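Local coordinates for protein phosphoglycerol transferase GacH (Streptococcus pyogenes MGAS5005, PDB 6DGM) that acts as a phosphoglycerol transferase, probably adding sn-glycerol-1-phosphate to a streptococcal rhamnose polysaccharide through this sulfatase-like domain of a membrane protein, at residues S61-V64 / I68-I71; E93-T96 / P101-N104. One frame throughout, in Å; residues are numbered along the deposited sequence.

Interaction 1: S61-V64 / I68-I71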
ATOM      1  N   SER A  61      25.382   8.281   9.161  1.00 24.43           N
ATOM      2  CA  SER A  61      25.905   9.182  10.183  1.00 26.34           C
ATOM      3  C   SER A  61      24.805   9.738  11.080  1.00 28.53           C
ATOM      4  O   SER A  61      25.075  10.121  12.224  1.00 29.39           O
ATOM      5  CB  SER A  61      26.639  10.350   9.515  1.00 26.30           C
ATOM      6  OG  SER A  61      25.780  10.980   8.568  1.00 24.92           O
ATOM      7  N   HIS A  62      23.577   9.815  10.570  1.00 29.30           N
ATOM      8  CA  HIS A  62      22.454  10.351  11.313  1.00 30.35           C
ATOM      9  C   HIS A  62      21.227   9.508  11.015  1.00 29.01           C
ATOM     10  O   HIS A  62      21.126   8.874   9.966  1.00 27.00           O
ATOM     11  CB  HIS A  62      22.125  11.791  10.887  1.00 32.76           C
ATOM     12  CG  HIS A  62      23.225  12.766  11.144  1.00 37.62           C
ATOM     13  ND1 HIS A  62      24.394  12.779  10.417  1.00 40.00           N
ATOM     14  CD2 HIS A  62      23.333  13.766  12.050  1.00 40.23           C
ATOM     15  CE1 HIS A  62      25.179  13.743  10.869  1.00 40.84           C
ATOM     16  NE2 HIS A  62      24.559  14.354  11.860  1.00 40.73           N
ATOM     17  N   ASP A  63      20.285   9.516  11.947  1.00 29.51           N
ATOM     18  CA  ASP A  63      18.976   8.936  11.690  1.00 27.67           C
ATOM     19  C   ASP A  63      18.270   9.813  10.668  1.00 25.66           C
ATOM     20  O   ASP A  63      18.138  11.026  10.874  1.00 26.95           O
ATOM     21  CB  ASP A  63      18.197   8.906  12.999  1.00 29.31           C
ATOM     22  CG  ASP A  63      16.896   8.154  12.895  1.00 31.63           C
ATOM     23  OD1 ASP A  63      16.488   7.752  11.783  1.00 31.13           O
ATOM     24  OD2 ASP A  63      16.271   7.952  13.951  1.00 34.87           O
ATOM     25  N   VAL A  64      17.840   9.217   9.552  1.00 23.21           N
ATOM     26  CA  VAL A  64      17.189   9.984   8.491  1.00 23.63           C
ATOM     27  C   VAL A  64      15.686   9.775   8.462  1.00 22.03           C
ATOM     28  O   VAL A  64      15.001  10.390   7.637  1.00 22.26           O
ATOM     29  CB  VAL A  64      17.819   9.728   7.103  1.00 24.02           C
ATOM     30  CG1 VAL A  64      19.281  10.191   7.119  1.00 25.01           C
ATOM     31  CG2 VAL A  64      17.696   8.266   6.692  1.00 24.15           C
ATOM     32  N   ILE A  68       9.390   9.677  11.092  1.00 19.66           N
ATOM     33  CA  ILE A  68       8.589   8.523  10.702  1.00 19.59           C
ATOM     34  C   ILE A  68       8.710   7.417  11.735  1.00 19.77           C
ATOM     35  O   ILE A  68       7.722   6.732  12.044  1.00 19.69           O
ATOM     36  CB  ILE A  68       8.944   8.095   9.268  1.00 21.12           C
ATOM     37  CG1 ILE A  68       8.305   9.086   8.278  1.00 20.62           C
ATOM     38  CG2 ILE A  68       8.434   6.670   8.993  1.00 22.15           C
ATOM     39  CD1 ILE A  68       8.759   8.929   6.840  1.00 19.96           C
ATOM     40  N   LYS A  69       9.880   7.268  12.357  1.00 19.62           N
ATOM     41  CA  LYS A  69       9.999   6.274  13.414  1.00 21.53           C
ATOM     42  C   LYS A  69       9.122   6.638  14.602  1.00 22.48           C
ATOM     43  O   LYS A  69       8.506   5.759  15.219  1.00 22.90           O
ATOM     44  CB  LYS A  69      11.445   6.095  13.841  1.00 24.35           C
ATOM     45  CG  LYS A  69      12.272   5.357  12.787  1.00 31.26           C
ATOM     46  CD  LYS A  69      13.469   4.661  13.410  1.00 42.22           C
ATOM     47  CE  LYS A  69      14.609   5.617  13.679  1.00 49.53           C
ATOM     48  NZ  LYS A  69      15.759   5.352  12.754  1.00 51.75           N
ATOM     49  N   ALA A  70       9.034   7.930  14.918  1.00 22.33           N
ATOM     50  CA  ALA A  70       8.179   8.365  16.011  1.00 23.18           C
ATOM     51  C   ALA A  70       6.711   8.136  15.677  1.00 22.03           C
ATOM     52  O   ALA A  70       5.916   7.778  16.555  1.00 23.22           O
ATOM     53  CB  ALA A  70       8.431   9.838  16.293  1.00 24.77           C
ATOM     54  N   ILE A  71       6.328   8.371  14.426  1.00 20.81           N
ATOM     55  CA  ILE A  71       4.962   8.077  14.006  1.00 21.55           C
ATOM     56  C   ILE A  71       4.674   6.589  14.169  1.00 21.96           C
ATOM     57  O   ILE A  71       3.643   6.194  14.730  1.00 21.53           O
ATOM     58  CB  ILE A  71       4.730   8.562  12.563  1.00 22.01           C
ATOM     59  CG1 ILE A  71       4.775  10.088  12.513  1.00 22.72           C
ATOM     60  CG2 ILE A  71       3.398   8.017  12.044  1.00 23.17           C
ATOM     61  CD1 ILE A  71       5.111  10.637  11.138  1.00 23.96           C
TER
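D63 and K69 face each other across a wide gap between backbones, their CA atoms 9.5 Å apart. Residues 61-64 form no regular helix or strand; D63 and H62 have psi values near those of extended chain, and V64 turns the path toward helix 66-74. Residues 68-71 are helical throughout, with K69 in the first turn. Both side chains leave their backbones toward the other segment and span the gap from opposite directions.

The evidence for a bond is the K69 NZ to D63 OD1 distance of 2.7 Å, a salt bridge in which the lysine donates. NZ does not lie in the carboxylate plane: it meets OD1 from above, 43° out of it. D63 projects its carboxylate with CG anti to the backbone N (chi1 -172°), while the lysine chain bends at its last two torsions. Because K69 CE is modelled too near D63 OD2, the exact setting of the lysine end is doubtful, although the pairing of charges is clear.

D63 OD1 also accepts the backbone N-H of L65, two residues on, which makes an Asx turn where the loop runs into helix 66-74. This loop leads from strand 58-60 to a helix of the alkaline phosphatase-like alpha/beta fold. V64, pointing away from the lysine, lies instead on A239 and L242 of helix 229-257, and I68 N is bonded to D246 on that helix.

Earlier in the loop, S61 OG sits in plane at the edge of the H62 imidazole, 2.9 Å from H62 ND1. K69 NZ also has D51 as a second, long and weak ionic partner.

Interaction 2: E93-T96 / P101-N104; sequences EFQT and PFYN
P101 lies against the amide oxygen of Q95: OE1 is 3.5 Å from P101 CA, and the CA atoms of the two residues are 5.9 Å apart. The proline side chain leaves away from helix 89-98, and the next peptide N-H, that of F102, meets the glutamine.

F102 N donates to Q95 OE1 over 2.9 Å. The N-H...O angle of 178° makes the bond straight at the hydrogen, yet at the acceptor the donor stands above the carbonyl plane, 67° out of it, and uses no lone pair direction. F102 CB packs against the whole amide, 3.5 Å from Q95 OE1. With CG anti to the backbone N (chi1 -161°), the phenyl ring is carried away from the helix, its plane steeply inclined to the glutamine amide.

At Y103 the link is indirect. One water donates to Q95 OE1 (2.8 Å) and accepts from Y103 N (3.1 Å), so OE1 receives two hydrogen bonds, one from F102 N and one from the water. The other end of the amide is fixed as well, since Q95 NE2 is bonded to D83 OD2 and to N91 O; that sets the rotation of the group and keeps its oxygen turned to the loop. The Y103 ring turns back, with P101 CB 3.4 Å above its plane, over the centre.

N104 closes the short 3-10 turn, its N donating to P101 O at 3.1 Å.

The glutamine pins the chain that leaves helix 89-98 back onto it. Behind the turn, N104 bonds to Q355 and Q362 and packs on L358 of helix 349-365; P101 and Y103 meet N310 of edge strand 308-310, while F94 and F102 both touch L112 of helix 112-115.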
ATOM      1  N   GLU A  93       0.827  -1.397  -5.452  1.00 13.67           N
ATOM      2  CA  GLU A  93      -0.337  -0.528  -5.545  1.00 14.37           C
ATOM      3  C   GLU A  93      -1.615  -1.326  -5.786  1.00 14.46           C
ATOM      4  O   GLU A  93      -2.613  -1.151  -5.073  1.00 14.48           O
ATOM      5  CB  GLU A  93      -0.085   0.441  -6.695  1.00 15.12           C
ATOM      6  CG  GLU A  93      -1.058   1.607  -6.818  1.00 15.29           C
ATOM      7  CD  GLU A  93      -0.788   2.364  -8.101  1.00 15.25           C
ATOM      8  OE1 GLU A  93       0.392   2.420  -8.502  1.00 14.83           O
ATOM      9  OE2 GLU A  93      -1.750   2.855  -8.731  1.00 14.81           O
ATOM     10  N   PHE A  94      -1.601  -2.212  -6.787  1.00 13.99           N
ATOM     11  CA  PHE A  94      -2.752  -3.065  -7.077  1.00 14.11           C
ATOM     12  C   PHE A  94      -3.190  -3.841  -5.842  1.00 13.76           C
ATOM     13  O   PHE A  94      -4.388  -3.960  -5.549  1.00 14.39           O
ATOM     14  CB  PHE A  94      -2.371  -4.055  -8.191  1.00 13.95           C
ATOM     15  CG  PHE A  94      -3.390  -5.140  -8.443  1.00 13.98           C
ATOM     16  CD1 PHE A  94      -3.405  -6.304  -7.672  1.00 14.41           C
ATOM     17  CD2 PHE A  94      -4.306  -5.021  -9.471  1.00 14.49           C
ATOM     18  CE1 PHE A  94      -4.327  -7.329  -7.913  1.00 15.23           C
ATOM     19  CE2 PHE A  94      -5.233  -6.047  -9.730  1.00 15.65           C
ATOM     20  CZ  PHE A  94      -5.256  -7.189  -8.936  1.00 15.61           C
ATOM     21  N   GLN A  95      -2.230  -4.388  -5.109  1.00 13.77           N
ATOM     22  CA  GLN A  95      -2.554  -5.194  -3.939  1.00 14.10           C
ATOM     23  C   GLN A  95      -3.180  -4.350  -2.835  1.00 14.89           C
ATOM     24  O   GLN A  95      -4.110  -4.808  -2.144  1.00 15.54           O
ATOM     25  CB  GLN A  95      -1.292  -5.897  -3.446  1.00 14.15           C
ATOM     26  CG  GLN A  95      -0.768  -6.937  -4.419  1.00 14.82           C
ATOM     27  CD  GLN A  95       0.489  -7.558  -3.947  1.00 15.78           C
ATOM     28  OE1 GLN A  95       0.458  -8.508  -3.176  1.00 16.14           O
ATOM     29  NE2 GLN A  95       1.626  -7.013  -4.375  1.00 15.44           N
ATOM     30  N   THR A  96      -2.722  -3.104  -2.659  1.00 14.22           N
ATOM     31  CA  THR A  96      -3.376  -2.274  -1.645  1.00 13.95           C
ATOM     32  C   THR A  96      -4.837  -2.023  -2.006  1.00 13.95           C
ATOM     33  O   THR A  96      -5.717  -2.034  -1.132  1.00 14.79           O
ATOM     34  CB  THR A  96      -2.651  -0.939  -1.430  1.00 14.61           C
ATOM     35  OG1 THR A  96      -2.865  -0.049  -2.538  1.00 14.48           O
ATOM     36  CG2 THR A  96      -1.161  -1.145  -1.189  1.00 15.59           C
ATOM     37  N   PRO A 101      -3.556 -10.879  -3.074  1.00 16.55           N
ATOM     38  CA  PRO A 101      -2.086 -10.955  -3.031  1.00 16.38           C
ATOM     39  C   PRO A 101      -1.461 -11.450  -4.325  1.00 15.15           C
ATOM     40  O   PRO A 101      -1.893 -12.433  -4.940  1.00 15.17           O
ATOM     41  CB  PRO A 101      -1.794 -11.918  -1.874  1.00 20.20           C
ATOM     42  CG  PRO A 101      -3.052 -12.726  -1.732  1.00 22.52           C
ATOM     43  CD  PRO A 101      -4.186 -11.845  -2.151  1.00 20.01           C
ATOM     44  N   PHE A 102      -0.371 -10.780  -4.695  1.00 14.88           N
ATOM     45  CA  PHE A 102       0.434 -11.193  -5.841  1.00 15.36           C
ATOM     46  C   PHE A 102       0.931 -12.617  -5.678  1.00 16.09           C
ATOM     47  O   PHE A 102       1.033 -13.358  -6.660  1.00 16.84           O
ATOM     48  CB  PHE A 102       1.613 -10.219  -5.947  1.00 15.92           C
ATOM     49  CG  PHE A 102       2.306 -10.191  -7.284  1.00 17.86           C
ATOM     50  CD1 PHE A 102       1.867 -10.934  -8.364  1.00 19.69           C
ATOM     51  CD2 PHE A 102       3.400  -9.364  -7.454  1.00 19.26           C
ATOM     52  CE1 PHE A 102       2.518 -10.859  -9.586  1.00 22.01           C
ATOM     53  CE2 PHE A 102       4.052  -9.290  -8.670  1.00 21.96           C
ATOM     54  CZ  PHE A 102       3.613 -10.033  -9.732  1.00 22.72           C
ATOM     55  N   TYR A 103       1.233 -13.030  -4.447  1.00 17.14           N
ATOM     56  CA  TYR A 103       1.804 -14.348  -4.230  1.00 19.42           C
ATOM     57  C   TYR A 103       0.849 -15.482  -4.586  1.00 19.32           C
ATOM     58  O   TYR A 103       1.311 -16.625  -4.684  1.00 19.98           O
ATOM     59  CB  TYR A 103       2.334 -14.505  -2.797  1.00 22.20           C
ATOM     60  CG  TYR A 103       1.353 -14.350  -1.673  1.00 22.81           C
ATOM     61  CD1 TYR A 103       0.331 -15.280  -1.472  1.00 26.20           C
ATOM     62  CD2 TYR A 103       1.470 -13.305  -0.757  1.00 22.03           C
ATOM     63  CE1 TYR A 103      -0.565 -15.145  -0.444  1.00 29.45           C
ATOM     64  CE2 TYR A 103       0.588 -13.171   0.279  1.00 25.55           C
ATOM     65  CZ  TYR A 103      -0.438 -14.099   0.439  1.00 30.37           C
ATOM     66  OH  TYR A 103      -1.344 -13.975   1.470  1.00 34.95           O
ATOM     67  N   ASN A 104      -0.438 -15.196  -4.788  1.00 17.05           N
ATOM     68  CA  ASN A 104      -1.390 -16.215  -5.218  1.00 17.21           C
ATOM     69  C   ASN A 104      -1.588 -16.255  -6.724  1.00 17.32           C
ATOM     70  O   ASN A 104      -2.217 -17.193  -7.225  1.00 18.68           O
ATOM     71  CB  ASN A 104      -2.741 -16.034  -4.535  1.00 17.49           C
ATOM     72  CG  ASN A 104      -2.735 -16.544  -3.117  1.00 19.49           C
ATOM     73  OD1 ASN A 104      -1.876 -17.356  -2.739  1.00 20.64           O
ATOM     74  ND2 ASN A 104      -3.718 -16.101  -2.324  1.00 20.01           N
TER
HETATM   75  O   HOH W   1       2.062 -10.696  -2.605  1.00 17.23           O

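Interactions 1 and 2 occupy separate parts of one sulfatase-like domain and do not touch: their centres are 28 Å apart and their nearest atoms about 16 Å. Interaction 1 is a surface ion pair away from the metal and ligand sites. Interaction 2 is buried and nearer the manganese and sn-glycerol-1-phosphate site. The Q95 side chain is about 9 Å from that of D270, a manganese ligand, and about 12 Å from the manganese ion; the F102 side chain is about 11 Å from the bound sn-glycerol-1-phosphate. Helix 89-98 supplies the closer link, since it begins at the manganese ligand T89 and its E93 makes a salt bridge to R148 of the ligand pocket.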